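Local coordinates for glycosyl hydrolases family 31 family protein (Aspergillus niger, PDB 6DRU) that releases alpha-xylose from the non-reducing terminal glucose of xyloglucan oligosaccharides, as an alpha-xylosidase of glycoside hydrolase family 31, at residues R32-F36 with R37-G41; A337-N341 with G342-A346; R373-L376 with W377-K381; K381-Y384 with Y385-I389; P440-H443 with Q444-I447. One frame throughout, in Å; residues are numbered along the deposited sequence.

Interaction 1 (R32-F36 with R37-G41)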
loop_
_atom_site.group_PDB
_atom_site.type_symbol
_atom_site.label_atom_id
_atom_site.label_comp_id
_atom_site.label_asym_id
_atom_site.label_seq_id
_atom_site.Cartn_x
_atom_site.Cartn_y
_atom_site.Cartn_z
ATOM N N ARG A 32 4.096 19.323 -18.758
ATOM C CA ARG A 32 4.608 18.401 -17.754
ATOM C C ARG A 32 4.323 18.959 -16.368
ATOM O O ARG A 32 4.476 20.162 -16.132
ATOM C CB ARG A 32 6.112 18.151 -17.938
ATOM C CG ARG A 32 6.419 17.112 -19.004
ATOM C CD ARG A 32 7.911 16.918 -19.210
ATOM N NE ARG A 32 8.528 18.067 -19.864
ATOM C CZ ARG A 32 9.789 18.097 -20.283
ATOM N NH1 ARG A 32 10.572 17.040 -20.120
ATOM N NH2 ARG A 32 10.268 19.187 -20.869
ATOM N N ALA A 33 3.902 18.084 -15.458
ATOM C CA ALA A 33 3.529 18.488 -14.111
ATOM C C ALA A 33 3.982 17.433 -13.112
ATOM O O ALA A 33 3.943 16.235 -13.405
ATOM C CB ALA A 33 2.014 18.707 -13.993
ATOM N N TRP A 34 4.407 17.888 -11.930
ATOM C CA TRP A 34 4.868 16.991 -10.880
ATOM C C TRP A 34 4.672 17.632 -9.514
ATOM O O TRP A 34 4.876 18.846 -9.374
ATOM C CB TRP A 34 6.343 16.619 -11.065
ATOM C CG TRP A 34 7.292 17.785 -11.011
ATOM C CD1 TRP A 34 7.892 18.303 -9.899
ATOM C CD2 TRP A 34 7.758 18.567 -12.117
ATOM N NE1 TRP A 34 8.698 19.361 -10.244
ATOM C CE2 TRP A 34 8.633 19.543 -11.600
ATOM C CE3 TRP A 34 7.519 18.539 -13.494
ATOM C CZ2 TRP A 34 9.270 20.480 -12.411
ATOM C CZ3 TRP A 34 8.151 19.472 -14.298
ATOM C CH2 TRP A 34 9.017 20.428 -13.753
ATOM N N PRO A 35 4.262 16.858 -8.503
ATOM C CA PRO A 35 4.172 17.401 -7.141
ATOM C C PRO A 35 5.414 17.137 -6.298
ATOM O O PRO A 35 5.937 16.016 -6.274
ATOM C CB PRO A 35 2.947 16.681 -6.568
ATOM C CG PRO A 35 2.958 15.351 -7.256
ATOM C CD PRO A 35 3.576 15.558 -8.624
ATOM N N PHE A 36 5.891 18.179 -5.610
ATOM C CA PHE A 36 6.983 18.107 -4.640
ATOM C C PHE A 36 8.338 17.763 -5.254
ATOM O O PHE A 36 9.233 18.614 -5.286
ATOM C CB PHE A 36 6.649 17.111 -3.525
ATOM C CG PHE A 36 5.589 17.598 -2.573
ATOM C CD1 PHE A 36 5.903 18.511 -1.579
ATOM C CD2 PHE A 36 4.285 17.137 -2.667
ATOM C CE1 PHE A 36 4.936 18.963 -0.700
ATOM C CE2 PHE A 36 3.311 17.583 -1.786
ATOM C CZ PHE A 36 3.639 18.497 -0.803
ATOM N N ARG A 37 8.514 16.525 -5.744
ATOM C CA ARG A 37 9.866 16.142 -6.146
ATOM C C ARG A 37 10.067 16.356 -7.636
ATOM O O ARG A 37 9.208 15.957 -8.437
ATOM C CB ARG A 37 10.163 14.679 -5.802
ATOM C CG ARG A 37 9.818 14.244 -4.384
ATOM C CD ARG A 37 8.346 13.905 -4.216
ATOM N NE ARG A 37 7.997 13.726 -2.813
ATOM C CZ ARG A 37 6.755 13.589 -2.368
ATOM N NH1 ARG A 37 5.739 13.612 -3.219
ATOM N NH2 ARG A 37 6.531 13.427 -1.071
ATOM N N PRO A 38 11.188 16.953 -8.031
ATOM C CA PRO A 38 11.441 17.223 -9.450
ATOM C C PRO A 38 11.650 15.932 -10.222
ATOM O O PRO A 38 11.923 14.879 -9.625
ATOM C CB PRO A 38 12.724 18.072 -9.424
ATOM C CG PRO A 38 12.815 18.594 -8.026
ATOM C CD PRO A 38 12.236 17.518 -7.169
ATOM N N PRO A 39 11.529 15.970 -11.550
ATOM C CA PRO A 39 11.704 14.744 -12.338
ATOM C C PRO A 39 13.107 14.180 -12.189
ATOM O O PRO A 39 14.096 14.916 -12.165
ATOM C CB PRO A 39 11.434 15.204 -13.776
ATOM C CG PRO A 39 10.628 16.449 -13.637
ATOM C CD PRO A 39 11.111 17.110 -12.384
ATOM N N SER A 40 13.182 12.851 -12.072
ATOM C CA SER A 40 14.474 12.181 -11.988
ATOM C C SER A 40 15.319 12.430 -13.231
ATOM O O SER A 40 16.551 12.464 -13.149
ATOM C CB SER A 40 14.271 10.680 -11.785
ATOM O OG SER A 40 13.207 10.423 -10.885
ATOM N N GLY A 41 14.679 12.602 -14.385
ATOM C CA GLY A 41 15.374 12.666 -15.649
ATOM C C GLY A 41 15.503 11.338 -16.358
ATOM O O GLY A 41 15.878 11.314 -17.536
#
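Trp34 sets its CG between its own backbone N and carbonyl carbon (chi1 61°), which swings the indole across to the loop that follows, where the CD edge of Pro39 comes to lie over one of its faces. Pro39 CD sits 3.7 Å from the centroid of the six-membered ring of Trp34, only 16° off the ring normal, a CH-pi contact with the two side chains crossed at about a right angle. Two consecutive prolines stiffen the returning chain and present it to the aromatic face. Phe36 takes a positive phi (67°, with psi -69°), and Arg37 N donates to Pro35 O at 2.7 Å, closing the reversal. Bent at chi2, the Arg37 chain folds back so that one guanidinium face rests on Phe36 CB, with Arg37 NH1 3.6 Å from that carbon. Its NH2 bonds to Asn426 and Gly430 of the second subunit, whose Tyr427 packs on Phe36. This is a classic gamma turn, reversing the chain at the end of strand 28-35 in the N-terminal beta region and placed at a subunit interface.

Interaction 2 (A337-N341 with G342-A346)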
loop_
_atom_site.group_PDB
_atom_site.type_symbol
_atom_site.label_atom_id
_atom_site.label_comp_id
_atom_site.label_asym_id
_atom_site.label_seq_id
_atom_site.Cartn_x
_atom_site.Cartn_y
_atom_site.Cartn_z
ATOM N N ALA A 337 21.732 -18.746 -17.081
ATOM C CA ALA A 337 22.371 -17.477 -17.415
ATOM C C ALA A 337 21.390 -16.316 -17.307
ATOM O O ALA A 337 21.743 -15.244 -16.800
ATOM C CB ALA A 337 22.971 -17.545 -18.818
ATOM N N LEU A 338 20.159 -16.507 -17.788
ATOM C CA LEU A 338 19.153 -15.452 -17.694
ATOM C C LEU A 338 18.831 -15.131 -16.243
ATOM O O LEU A 338 18.599 -13.968 -15.891
ATOM C CB LEU A 338 17.886 -15.874 -18.436
ATOM C CG LEU A 338 17.966 -15.922 -19.960
ATOM C CD1 LEU A 338 16.857 -16.796 -20.516
ATOM C CD2 LEU A 338 17.870 -14.515 -20.519
ATOM N N GLN A 339 18.808 -16.153 -15.387
ATOM C CA GLN A 339 18.506 -15.939 -13.977
ATOM C C GLN A 339 19.655 -15.235 -13.265
ATOM O O GLN A 339 19.429 -14.331 -12.452
ATOM C CB GLN A 339 18.199 -17.277 -13.307
ATOM C CG GLN A 339 17.576 -17.155 -11.936
ATOM C CD GLN A 339 16.123 -16.744 -12.001
ATOM O OE1 GLN A 339 15.783 -15.585 -11.763
ATOM N NE2 GLN A 339 15.255 -17.695 -12.323
ATOM N N ALA A 340 20.896 -15.626 -13.570
ATOM C CA ALA A 340 22.043 -15.114 -12.828
ATOM C C ALA A 340 22.330 -13.658 -13.168
ATOM O O ALA A 340 22.707 -12.874 -12.289
ATOM C CB ALA A 340 23.272 -15.980 -13.103
ATOM N N ASN A 341 22.169 -13.279 -14.431
ATOM C CA ASN A 341 22.453 -11.922 -14.876
ATOM C C ASN A 341 21.257 -10.986 -14.734
ATOM O O ASN A 341 21.314 -9.851 -15.221
ATOM C CB ASN A 341 22.944 -11.940 -16.324
ATOM C CG ASN A 341 24.309 -12.586 -16.461
ATOM O OD1 ASN A 341 25.338 -11.923 -16.332
ATOM N ND2 ASN A 341 24.324 -13.890 -16.710
ATOM N N GLY A 342 20.186 -11.433 -14.085
ATOM C CA GLY A 342 19.027 -10.580 -13.874
ATOM C C GLY A 342 18.359 -10.121 -15.150
ATOM O O GLY A 342 17.996 -8.944 -15.270
ATOM N N LEU A 343 18.191 -11.025 -16.112
ATOM C CA LEU A 343 17.569 -10.698 -17.385
ATOM C C LEU A 343 16.120 -11.159 -17.462
ATOM O O LEU A 343 15.535 -11.155 -18.549
ATOM C CB LEU A 343 18.371 -11.307 -18.534
ATOM C CG LEU A 343 19.883 -11.093 -18.488
ATOM C CD1 LEU A 343 20.546 -11.782 -19.669
ATOM C CD2 LEU A 343 20.214 -9.608 -18.467
ATOM N N LEU A 344 15.526 -11.542 -16.337
ATOM C CA LEU A 344 14.146 -11.996 -16.297
ATOM C C LEU A 344 13.326 -11.082 -15.399
ATOM O O LEU A 344 13.771 -10.701 -14.312
ATOM C CB LEU A 344 14.045 -13.437 -15.789
ATOM C CG LEU A 344 14.866 -14.501 -16.515
ATOM C CD1 LEU A 344 14.781 -15.825 -15.776
ATOM C CD2 LEU A 344 14.382 -14.656 -17.947
ATOM N N SER A 345 12.130 -10.733 -15.862
ATOM C CA SER A 345 11.161 -10.103 -14.985
ATOM C C SER A 345 10.656 -11.125 -13.970
ATOM O O SER A 345 10.864 -12.335 -14.108
ATOM C CB SER A 345 9.998 -9.527 -15.791
ATOM O OG SER A 345 9.238 -10.559 -16.395
ATOM N N ALA A 346 9.987 -10.631 -12.935
ATOM C CA ALA A 346 9.507 -11.524 -11.893
ATOM C C ALA A 346 8.370 -10.860 -11.136
ATOM O O ALA A 346 8.393 -9.649 -10.912
ATOM C CB ALA A 346 10.632 -11.903 -10.923
#
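Leu338 and Leu343 meet where helix 335-340 stops in a Schellman motif. The six-to-one bond runs from Leu343 N to Leu338 O, 3.0 Å long and lying in the carbonyl plane, while the inner bond from Gly342 N to Gln339 O is weak at 3.4 Å. Gly342 adopts left-handed helical angles (62/43), which favour glycine because a side chain there would be pressed against the carbonyl O of Asn341. The usual hydrophobic pairing of this motif is present: Leu338 CD2 touches Leu343 CB at 3.8 Å, the two side chains crossing at about a right angle. Leu344 continues the apolar patch, its CD2 lying 3.7 Å from Leu338 CB, and its other methyl, CD1, faces the amide end of Gln339.

Farther out, Leu338 and Leu344 both lean on Val328 of the barrel strand 319-328, and Leu343 packs against the start of helix 370-385, so branched apolar side chains suit these buried places. On the outer side Asn341 touches Thr69 of the second subunit, and Gln339 packs on Phe420 of the third. With CG beside its backbone N (chi1 -68°), Asn341 turns its amide back along the helix. Ala337 O thus accepts two bonds from opposite faces of its carbonyl plane, Asn341 N at 3.1 Å and Asn341 ND2 at 2.9 Å.

Interaction 3 (R373-L376 with W377-K381)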
loop_
_atom_site.group_PDB
_atom_site.type_symbol
_atom_site.label_atom_id
_atom_site.label_comp_id
_atom_site.label_asym_id
_atom_site.label_seq_id
_atom_site.Cartn_x
_atom_site.Cartn_y
_atom_site.Cartn_z
ATOM N N ARG A 373 17.978 -7.454 -23.849
ATOM C CA ARG A 373 17.777 -7.304 -25.289
ATOM C C ARG A 373 18.992 -7.803 -26.061
ATOM O O ARG A 373 18.853 -8.419 -27.125
ATOM C CB ARG A 373 17.468 -5.848 -25.634
ATOM C CG ARG A 373 16.147 -5.348 -25.067
ATOM C CD ARG A 373 15.660 -4.126 -25.822
ATOM N NE ARG A 373 16.575 -2.993 -25.710
ATOM C CZ ARG A 373 16.503 -2.066 -24.761
ATOM N NH1 ARG A 373 15.560 -2.140 -23.831
ATOM N NH2 ARG A 373 17.373 -1.065 -24.740
ATOM N N LYS A 374 20.194 -7.562 -25.530
ATOM C CA LYS A 374 21.401 -8.044 -26.191
ATOM C C LYS A 374 21.515 -9.556 -26.100
ATOM O O LYS A 374 21.898 -10.216 -27.074
ATOM C CB LYS A 374 22.639 -7.408 -25.561
ATOM C CG LYS A 374 23.921 -8.166 -25.910
ATOM C CD LYS A 374 25.194 -7.395 -25.608
ATOM C CE LYS A 374 26.323 -8.354 -25.230
ATOM N NZ LYS A 374 26.286 -9.607 -26.031
ATOM N N PHE A 375 21.167 -10.122 -24.943
ATOM C CA PHE A 375 21.210 -11.569 -24.783
ATOM C C PHE A 375 20.299 -12.259 -25.786
ATOM O O PHE A 375 20.659 -13.298 -26.353
ATOM C CB PHE A 375 20.820 -11.948 -23.354
ATOM C CG PHE A 375 20.929 -13.421 -23.061
ATOM C CD1 PHE A 375 19.897 -14.290 -23.381
ATOM C CD2 PHE A 375 22.062 -13.933 -22.457
ATOM C CE1 PHE A 375 20.000 -15.639 -23.110
ATOM C CE2 PHE A 375 22.168 -15.280 -22.182
ATOM C CZ PHE A 375 21.135 -16.134 -22.510
ATOM N N LEU A 376 19.115 -11.692 -26.026
ATOM C CA LEU A 376 18.149 -12.359 -26.891
ATOM C C LEU A 376 18.554 -12.258 -28.356
ATOM O O LEU A 376 18.365 -13.209 -29.122
ATOM C CB LEU A 376 16.756 -11.772 -26.668
ATOM C CG LEU A 376 15.708 -12.021 -27.751
ATOM C CD1 LEU A 376 15.308 -13.485 -27.776
ATOM C CD2 LEU A 376 14.496 -11.137 -27.516
ATOM N N TRP A 377 19.135 -11.124 -28.763
ATOM C CA TRP A 377 19.598 -11.014 -30.141
ATOM C C TRP A 377 20.792 -11.918 -30.403
ATOM O O TRP A 377 20.932 -12.449 -31.510
ATOM C CB TRP A 377 19.957 -9.569 -30.485
ATOM C CG TRP A 377 20.360 -9.435 -31.914
ATOM C CD1 TRP A 377 21.596 -9.120 -32.394
ATOM C CD2 TRP A 377 19.526 -9.648 -33.059
ATOM N NE1 TRP A 377 21.581 -9.110 -33.768
ATOM C CE2 TRP A 377 20.323 -9.432 -34.201
ATOM C CE3 TRP A 377 18.182 -9.994 -33.230
ATOM C CZ2 TRP A 377 19.818 -9.548 -35.494
ATOM C CZ3 TRP A 377 17.684 -10.110 -34.514
ATOM C CH2 TRP A 377 18.500 -9.888 -35.630
ATOM N N SER A 378 21.661 -12.101 -29.408
ATOM C CA SER A 378 22.780 -13.022 -29.572
ATOM C C SER A 378 22.292 -14.436 -29.859
ATOM O O SER A 378 22.980 -15.205 -30.540
ATOM C CB SER A 378 23.663 -13.001 -28.326
ATOM O OG SER A 378 23.045 -13.696 -27.258
ATOM N N MET A 379 21.111 -14.795 -29.353
ATOM C CA MET A 379 20.523 -16.093 -29.662
ATOM C C MET A 379 19.896 -16.099 -31.051
ATOM O O MET A 379 20.101 -17.037 -31.829
ATOM C CB MET A 379 19.481 -16.462 -28.603
ATOM C CG MET A 379 20.056 -16.702 -27.217
ATOM S SD MET A 379 21.190 -18.100 -27.157
ATOM C CE MET A 379 22.733 -17.261 -26.812
ATOM N N LEU A 380 19.127 -15.056 -31.378
ATOM C CA LEU A 380 18.433 -15.016 -32.662
ATOM C C LEU A 380 19.413 -14.901 -33.825
ATOM O O LEU A 380 19.211 -15.522 -34.876
ATOM C CB LEU A 380 17.430 -13.864 -32.682
ATOM C CG LEU A 380 16.322 -13.919 -31.627
ATOM C CD1 LEU A 380 15.233 -12.900 -31.933
ATOM C CD2 LEU A 380 15.742 -15.320 -31.528
ATOM N N LYS A 381 20.477 -14.111 -33.662
ATOM C CA LYS A 381 21.450 -13.978 -34.742
ATOM C C LYS A 381 22.250 -15.257 -34.930
ATOM O O LYS A 381 22.614 -15.601 -36.060
ATOM C CB LYS A 381 22.389 -12.801 -34.470
ATOM C CG LYS A 381 23.559 -12.714 -35.435
ATOM C CD LYS A 381 24.540 -11.628 -35.030
ATOM C CE LYS A 381 25.540 -11.338 -36.145
ATOM N NZ LYS A 381 25.040 -11.784 -37.477
#
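Phe375 O is gripped by two donors from the next turn: Ser378 OG at 2.6 Å and, weakly, Met379 N at 3.4 Å. Ser378 reaches this oxygen because chi1 of 75° places its hydroxyl between the backbone N and the carbonyl carbon, so the short polar side chain bends back along the helix and spends its hydrogen on the main chain. The peptide N of Ser378 meanwhile bonds to Lys374 O at 3.0 Å. Met379 and Phe375 form a Met-aromatic contact one turn apart, with Met379 SD 5.5 Å from the ring centroid of Phe375 and approaching obliquely; the thioether chain, bent at chi2 and chi3, curls toward the ring.

All this lies on helix 370-385, one of the helices surrounding the TIM barrel of family 31. On its inner side Leu376 CD1 meets Leu380 CG at 4.0 Å, the pair crossing obliquely, and both rest on Leu324 of strand 319-328, a buried place fit for leucine. Trp377 lays one indole face beneath Lys381 CB, 3.8 Å above the ring plane and toward its rim, while its ring also meets Phe392. Arg373, directed away from this turn, bonds to Ser367 O and forms a salt bridge with Glu449 of helix 439-455.

Interaction 4 (K381-Y384 with Y385-I389)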
loop_
_atom_site.group_PDB
_atom_site.type_symbol
_atom_site.label_atom_id
_atom_site.label_comp_id
_atom_site.label_asym_id
_atom_site.label_seq_id
_atom_site.Cartn_x
_atom_site.Cartn_y
_atom_site.Cartn_z
ATOM N N LYS A 381 20.477 -14.111 -33.662
ATOM C CA LYS A 381 21.450 -13.978 -34.742
ATOM C C LYS A 381 22.250 -15.257 -34.930
ATOM O O LYS A 381 22.614 -15.601 -36.060
ATOM C CB LYS A 381 22.389 -12.801 -34.470
ATOM C CG LYS A 381 23.559 -12.714 -35.435
ATOM C CD LYS A 381 24.540 -11.628 -35.030
ATOM C CE LYS A 381 25.540 -11.338 -36.145
ATOM N NZ LYS A 381 25.040 -11.784 -37.477
ATOM N N LYS A 382 22.507 -15.986 -33.844
ATOM C CA LYS A 382 23.282 -17.216 -33.941
ATOM C C LYS A 382 22.488 -18.331 -34.611
ATOM O O LYS A 382 23.017 -19.047 -35.470
ATOM C CB LYS A 382 23.726 -17.651 -32.545
ATOM C CG LYS A 382 24.477 -18.967 -32.498
ATOM C CD LYS A 382 24.664 -19.430 -31.060
ATOM C CE LYS A 382 25.145 -18.296 -30.164
ATOM N NZ LYS A 382 25.164 -18.683 -28.724
ATOM N N ASN A 383 21.218 -18.486 -34.243
ATOM C CA ASN A 383 20.426 -19.636 -34.660
ATOM C C ASN A 383 19.460 -19.342 -35.800
ATOM O O ASN A 383 18.907 -20.286 -36.374
ATOM C CB ASN A 383 19.645 -20.188 -33.464
ATOM C CG ASN A 383 20.547 -20.553 -32.307
ATOM O OD1 ASN A 383 20.364 -20.078 -31.187
ATOM N ND2 ASN A 383 21.536 -21.397 -32.573
ATOM N N TYR A 384 19.237 -18.074 -36.141
ATOM C CA TYR A 384 18.289 -17.748 -37.198
ATOM C C TYR A 384 18.907 -16.826 -38.243
ATOM O O TYR A 384 19.029 -17.204 -39.413
ATOM C CB TYR A 384 17.034 -17.100 -36.611
ATOM C CG TYR A 384 16.208 -18.009 -35.726
ATOM C CD1 TYR A 384 15.262 -18.869 -36.269
ATOM C CD2 TYR A 384 16.367 -17.997 -34.346
ATOM C CE1 TYR A 384 14.503 -19.698 -35.464
ATOM C CE2 TYR A 384 15.611 -18.822 -33.533
ATOM C CZ TYR A 384 14.680 -19.670 -34.098
ATOM O OH TYR A 384 13.923 -20.494 -33.298
ATOM N N TYR A 385 19.292 -15.616 -37.826
ATOM C CA TYR A 385 19.723 -14.592 -38.777
ATOM C C TYR A 385 20.926 -15.054 -39.591
ATOM O O TYR A 385 20.963 -14.884 -40.815
ATOM C CB TYR A 385 20.041 -13.292 -38.038
ATOM C CG TYR A 385 20.141 -12.077 -38.934
ATOM C CD1 TYR A 385 21.342 -11.732 -39.541
ATOM C CD2 TYR A 385 19.037 -11.265 -39.163
ATOM C CE1 TYR A 385 21.438 -10.620 -40.358
ATOM C CE2 TYR A 385 19.124 -10.149 -39.978
ATOM C CZ TYR A 385 20.327 -9.832 -40.572
ATOM O OH TYR A 385 20.419 -8.723 -41.384
ATOM N N ASP A 386 21.921 -15.641 -38.929
ATOM C CA ASP A 386 23.097 -16.160 -39.617
ATOM C C ASP A 386 22.838 -17.492 -40.305
ATOM O O ASP A 386 23.789 -18.133 -40.767
ATOM C CB ASP A 386 24.265 -16.309 -38.640
ATOM C CG ASP A 386 24.847 -14.975 -38.217
ATOM O OD1 ASP A 386 24.382 -13.934 -38.729
ATOM O OD2 ASP A 386 25.771 -14.970 -37.377
ATOM N N LYS A 387 21.578 -17.925 -40.383
ATOM C CA LYS A 387 21.235 -19.198 -41.003
ATOM C C LYS A 387 20.088 -19.056 -42.001
ATOM O O LYS A 387 19.429 -20.051 -42.325
ATOM C CB LYS A 387 20.901 -20.235 -39.930
ATOM C CG LYS A 387 22.080 -20.589 -39.024
ATOM C CD LYS A 387 21.715 -21.702 -38.057
ATOM C CE LYS A 387 22.876 -22.120 -37.180
ATOM N NZ LYS A 387 22.459 -23.190 -36.229
ATOM N N GLY A 388 19.831 -17.840 -42.485
ATOM C CA GLY A 388 18.880 -17.601 -43.549
ATOM C C GLY A 388 17.501 -17.164 -43.103
ATOM O O GLY A 388 16.696 -16.760 -43.953
ATOM N N ILE A 389 17.203 -17.223 -41.811
ATOM C CA ILE A 389 15.925 -16.765 -41.279
ATOM C C ILE A 389 16.183 -15.397 -40.659
ATOM O O ILE A 389 16.599 -15.293 -39.503
ATOM C CB ILE A 389 15.341 -17.757 -40.271
ATOM C CG1 ILE A 389 15.178 -19.131 -40.921
ATOM C CG2 ILE A 389 14.001 -17.258 -39.746
ATOM C CD1 ILE A 389 15.002 -20.256 -39.935
#
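The C-terminal end of helix 370-385 widens into a pi-type turn, in which Asp386 N donates to Lys381 O at 3.0 Å, five residues back. The same spacing pairs their side chains. Lys381, extended until its last torsion bends, brings NZ to Asp386 OD1 at 2.6 Å, a salt bridge that uses the syn lone pair of that oxygen. A long, flexible lysine and a short, acidic aspartate suit this outer edge of the helix, where opposite charges can meet. Beyond the wide turn the chain leaves the helix and heads for barrel strand 391-394. Tyr384 O holds it by accepting Lys387 N at 2.8 Å and Ile389 N at 3.0 Å, from opposite faces of the carbonyl plane. Gly388 supplies the positive phi (97°) that this bend needs. Inward, Ile389 CD1 touches the edge of the Tyr384 ring at CD1, 3.9 Å away, and both side chains lie on Ala322 of strand 319-328. The extended Lys387 runs its methylenes back past the helix end, with CE 3.5 Å from Lys382 O.

Interaction 5 (P440-H443 with Q444-I447)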
loop_
_atom_site.group_PDB
_atom_site.type_symbol
_atom_site.label_atom_id
_atom_site.label_comp_id
_atom_site.label_asym_id
_atom_site.label_seq_id
_atom_site.Cartn_x
_atom_site.Cartn_y
_atom_site.Cartn_z
ATOM N N PRO A 440 6.009 -4.329 -24.771
ATOM C CA PRO A 440 6.022 -4.717 -26.191
ATOM C C PRO A 440 6.769 -3.731 -27.067
ATOM O O PRO A 440 7.356 -4.135 -28.079
ATOM C CB PRO A 440 4.533 -4.780 -26.549
ATOM C CG PRO A 440 3.896 -3.810 -25.625
ATOM C CD PRO A 440 4.661 -3.915 -24.335
ATOM N N TRP A 441 6.760 -2.447 -26.707
ATOM C CA TRP A 441 7.528 -1.454 -27.449
ATOM C C TRP A 441 9.021 -1.749 -27.370
ATOM O O TRP A 441 9.732 -1.678 -28.380
ATOM C CB TRP A 441 7.215 -0.062 -26.898
ATOM C CG TRP A 441 7.726 1.089 -27.708
ATOM C CD1 TRP A 441 7.026 1.817 -28.625
ATOM C CD2 TRP A 441 9.036 1.665 -27.653
ATOM N NE1 TRP A 441 7.822 2.806 -29.152
ATOM C CE2 TRP A 441 9.061 2.733 -28.573
ATOM C CE3 TRP A 441 10.192 1.379 -26.921
ATOM C CZ2 TRP A 441 10.195 3.514 -28.779
ATOM C CZ3 TRP A 441 11.319 2.156 -27.127
ATOM C CH2 TRP A 441 11.312 3.211 -28.049
ATOM N N ALA A 442 9.511 -2.097 -26.179
ATOM C CA ALA A 442 10.916 -2.453 -26.025
ATOM C C ALA A 442 11.237 -3.808 -26.637
ATOM O O ALA A 442 12.398 -4.059 -26.976
ATOM C CB ALA A 442 11.304 -2.443 -24.547
ATOM N N HIS A 443 10.240 -4.686 -26.778
ATOM C CA HIS A 443 10.471 -5.958 -27.455
ATOM C C HIS A 443 10.680 -5.749 -28.950
ATOM O O HIS A 443 11.574 -6.360 -29.548
ATOM C CB HIS A 443 9.306 -6.911 -27.193
ATOM C CG HIS A 443 9.610 -8.342 -27.514
ATOM N ND1 HIS A 443 10.780 -8.958 -27.129
ATOM C CD2 HIS A 443 8.893 -9.280 -28.176
ATOM C CE1 HIS A 443 10.773 -10.212 -27.541
ATOM N NE2 HIS A 443 9.637 -10.434 -28.176
ATOM N N GLN A 444 9.859 -4.896 -29.575
ATOM C CA GLN A 444 10.126 -4.491 -30.951
ATOM C C GLN A 444 11.504 -3.855 -31.067
ATOM O O GLN A 444 12.247 -4.127 -32.018
ATOM C CB GLN A 444 9.057 -3.510 -31.435
ATOM C CG GLN A 444 7.638 -4.039 -31.418
ATOM C CD GLN A 444 6.639 -3.012 -31.915
ATOM O OE1 GLN A 444 6.227 -2.119 -31.175
ATOM N NE2 GLN A 444 6.250 -3.129 -33.178
ATOM N N GLN A 445 11.855 -3.003 -30.101
ATOM C CA GLN A 445 13.146 -2.324 -30.114
ATOM C C GLN A 445 14.306 -3.310 -30.080
ATOM O O GLN A 445 15.362 -3.043 -30.665
ATOM C CB GLN A 445 13.224 -1.357 -28.929
ATOM C CG GLN A 445 14.557 -0.648 -28.765
ATOM C CD GLN A 445 14.663 0.096 -27.447
ATOM O OE1 GLN A 445 14.042 -0.283 -26.453
ATOM N NE2 GLN A 445 15.455 1.162 -27.430
ATOM N N ALA A 446 14.132 -4.452 -29.410
ATOM C CA ALA A 446 15.211 -5.431 -29.328
ATOM C C ALA A 446 15.622 -5.933 -30.709
ATOM O O ALA A 446 16.818 -6.045 -31.003
ATOM C CB ALA A 446 14.790 -6.598 -28.434
ATOM N N ILE A 447 14.650 -6.227 -31.575
ATOM C CA ILE A 447 14.987 -6.703 -32.916
ATOM C C ILE A 447 15.358 -5.541 -33.824
ATOM O O ILE A 447 16.207 -5.691 -34.712
ATOM C CB ILE A 447 13.840 -7.536 -33.511
ATOM C CG1 ILE A 447 13.595 -8.782 -32.671
ATOM C CG2 ILE A 447 14.144 -7.947 -34.934
ATOM C CD1 ILE A 447 12.456 -8.623 -31.734
#
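Successive helical bonds join the two turns: Gln444 N donates to Pro440 O at 3.0 Å, nearly straight at 170°, Gln445 N to Trp441 O at 3.0 Å, and Ala446 N shares itself weakly between Ala442 O and His443 O. Pro440 lies in the first turn, where an N-H would have no carbonyl of the helix itself to bond to, so proline costs no helical bond. Trp441 and Gln445 are the side chains that meet. CG of Trp441 lies opposite its backbone N (chi1 -169°), and Gln445, its chain extended beyond CG, slants across the indole so that its OE1 comes 3.7 Å from Trp441 CZ3, with ring and amide planes 66° apart.

The turns belong to helix 439-455 of the TIM barrel, and one side of it presses on strand 391-394, which leads to Asp395, the probable active-site residue; the His443 side chain is about 8 Å from that of Asp395. His443 is buried, and its ND1 is satisfied by Tyr365 OH. Ile447 CD1 lies 3.3 Å from His443 O, and the side chain also packs on Phe392 and Ile394, an apolar place that suits isoleucine. Gln444 passes CG 3.4 Å from Pro440 O and then spends both ends of its buried amide, NE2 on Ser481 OG and OE1 on Ser476 OG. Ala446 is small enough to admit Arg373 from the adjoining helix 370-385.

How the interactions relate
Interaction 1 comes first along the chain and stands apart, in the N-terminal beta region, its centre 27 to 45 Å from the others. Interactions 2 to 5 follow in sequence order within the TIM-barrel range. Interactions 3 and 4 are consecutive parts of helix 370-385, share Lys381 and have centres 11 Å apart. That helix is flanked by interaction 2, where Leu338 CD2 meets Phe375 CD1 at 3.5 Å, and by interaction 5, where Leu376 CD2 meets His443 CE1 at 3.8 Å. The contacts thus run from the subunit-facing outside, interaction 2, through the middle helix to helix 439-455 near the active site. Interactions 1 and 2 both touch the second subunit.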